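Local structure of 3-oxoacyl-(acyl-carrier protein) synthase II (Thermus thermophilus, 1J3N) at residues A[115-118]-A[119-123]. The protein probably catalyses the condensation step of fatty acid elongation, joining an acyl chain to malonyl-acyl-carrier protein as a homodimeric beta-ketoacyl synthase of the thiolase clan. Residues are numbered along the deposited sequence; the frame is centred on the assembly and turned at random.
Sequences QSRV and FLERG
Arg-117 and Glu-121, one turn apart, run side by side on the last turns of the alpha-helix 109-122, a helix at the periphery of its own subunit in this thiolase-type fold; the centre of the contact lies about 33 Å from the centre of the chain. Backbone hydrogen bonds of i to i+4 spacing join the two segments. Phe-119 N reaches Gln-115 O at 2.8 Å in an almost straight bond (173°), and Arg-122 N meets Val-118 O at the same length. The bond from Leu-120 N to Ser-116 O is longer, 3.2 Å, with the donor above the carbonyl plane. Val-118 O also receives a weak bond from Gly-123 N, and there the chain turns out of the helix with positive phi.

Among the side chains, contacts are mostly of carbon with carbonyl oxygen. Leu-120 lays CD1 3.2 Å from Ser-116 O. The Phe-119 ring leads away from residues 115-118, its CG opposite the backbone N (chi1 169°), and packs on Pro-124 and on Met-195 of the second subunit. Ser-116 and Leu-120 each meet their own counterparts in that subunit, so this face of the helix belongs to the dimer interface.

Glu-121 and Arg-122 are exposed, whereas Arg-117 also packs on Leu-120 of the second subunit. Arg-122 NH1 hydrogen-bonds a bound citrate, probably from the crystallisation liquor. Arg-117 and Glu-121 point the same way without forming a salt bridge: Arg-117 NE stays 5.0 Å from Glu-121 OE2, and the guanidinium and carboxylate planes are 74° apart. They touch instead through the aliphatic stem of the arginine, Arg-117 CG lying 3.6 Å from Glu-121 CD.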
loop_
_atom_site.group_PDB
_atom_site.type_symbol
_atom_site.label_atom_id
_atom_site.label_comp_id
_atom_site.label_asym_id
_atom_site.label_seq_id
_atom_site.Cartn_x
_atom_site.Cartn_y
_atom_site.Cartn_z
ATOM N N GLN A 115 -7.209 6.921 20.430
ATOM C CA GLN A 115 -7.759 5.625 20.800
ATOM C C GLN A 115 -6.835 4.781 21.675
ATOM O O GLN A 115 -7.304 4.062 22.559
ATOM C CB GLN A 115 -8.171 4.853 19.540
ATOM C CG GLN A 115 -9.335 5.504 18.801
ATOM C CD GLN A 115 -10.554 5.699 19.692
ATOM O OE1 GLN A 115 -11.006 4.764 20.355
ATOM N NE2 GLN A 115 -11.097 6.917 19.702
ATOM N N SER A 116 -5.531 4.851 21.446
ATOM C CA SER A 116 -4.619 4.086 22.286
ATOM C C SER A 116 -4.756 4.618 23.714
ATOM O O SER A 116 -4.564 3.885 24.684
ATOM C CB SER A 116 -3.172 4.237 21.802
ATOM O OG SER A 116 -2.671 5.525 22.089
ATOM N N ARG A 117 -5.106 5.896 23.840
ATOM C CA ARG A 117 -5.280 6.504 25.154
ATOM C C ARG A 117 -6.569 5.978 25.779
ATOM O O ARG A 117 -6.617 5.708 26.976
ATOM C CB ARG A 117 -5.340 8.031 25.047
ATOM C CG ARG A 117 -5.477 8.724 26.395
ATOM C CD ARG A 117 -5.321 10.238 26.306
ATOM N NE ARG A 117 -3.978 10.655 25.898
ATOM C CZ ARG A 117 -3.630 10.988 24.656
ATOM N NH1 ARG A 117 -2.383 11.354 24.391
ATOM N NH2 ARG A 117 -4.528 10.966 23.676
ATOM N N VAL A 118 -7.609 5.838 24.960
ATOM C CA VAL A 118 -8.890 5.315 25.434
ATOM C C VAL A 118 -8.658 3.891 25.923
ATOM O O VAL A 118 -9.088 3.513 27.016
ATOM C CB VAL A 118 -9.931 5.262 24.304
ATOM C CG1 VAL A 118 -11.124 4.409 24.733
ATOM C CG2 VAL A 118 -10.389 6.663 23.948
ATOM N N PHE A 119 -7.981 3.114 25.082
ATOM C CA PHE A 119 -7.647 1.725 25.365
ATOM C C PHE A 119 -6.981 1.566 26.734
ATOM O O PHE A 119 -7.278 0.620 27.469
ATOM C CB PHE A 119 -6.726 1.198 24.252
ATOM C CG PHE A 119 -6.104 -0.135 24.547
ATOM C CD1 PHE A 119 -6.878 -1.201 24.988
ATOM C CD2 PHE A 119 -4.737 -0.325 24.374
ATOM C CE1 PHE A 119 -6.297 -2.438 25.257
ATOM C CE2 PHE A 119 -4.147 -1.551 24.636
ATOM C CZ PHE A 119 -4.927 -2.614 25.080
ATOM N N LEU A 120 -6.099 2.504 27.075
ATOM C CA LEU A 120 -5.379 2.470 28.348
ATOM C C LEU A 120 -6.148 2.984 29.564
ATOM O O LEU A 120 -5.980 2.469 30.667
ATOM C CB LEU A 120 -4.069 3.250 28.223
ATOM C CG LEU A 120 -2.849 2.469 27.729
ATOM C CD1 LEU A 120 -3.220 1.613 26.535
ATOM C CD2 LEU A 120 -1.729 3.444 27.380
ATOM N N GLU A 121 -6.995 3.986 29.370
ATOM C CA GLU A 121 -7.745 4.551 30.486
ATOM C C GLU A 121 -9.095 3.897 30.735
ATOM O O GLU A 121 -9.643 4.009 31.833
ATOM C CB GLU A 121 -7.967 6.046 30.262
ATOM C CG GLU A 121 -6.743 6.778 29.743
ATOM C CD GLU A 121 -6.963 8.267 29.640
ATOM O OE1 GLU A 121 -8.020 8.682 29.117
ATOM O OE2 GLU A 121 -6.073 9.023 30.079
ATOM N N ARG A 122 -9.635 3.215 29.727
ATOM C CA ARG A 122 -10.946 2.591 29.877
ATOM C C ARG A 122 -11.076 1.171 29.357
ATOM O O ARG A 122 -12.120 0.536 29.523
ATOM C CB ARG A 122 -12.007 3.494 29.245
ATOM C CG ARG A 122 -12.342 4.665 30.144
ATOM C CD ARG A 122 -12.989 5.828 29.423
ATOM N NE ARG A 122 -13.168 6.946 30.352
ATOM C CZ ARG A 122 -13.439 8.195 29.988
ATOM N NH1 ARG A 122 -13.566 8.500 28.707
ATOM N NH2 ARG A 122 -13.574 9.144 30.908
ATOM N N GLY A 123 -10.025 0.671 28.722
ATOM C CA GLY A 123 -10.069 -0.694 28.243
ATOM C C GLY A 123 -10.398 -0.901 26.784
ATOM O O GLY A 123 -10.868 0.006 26.096
#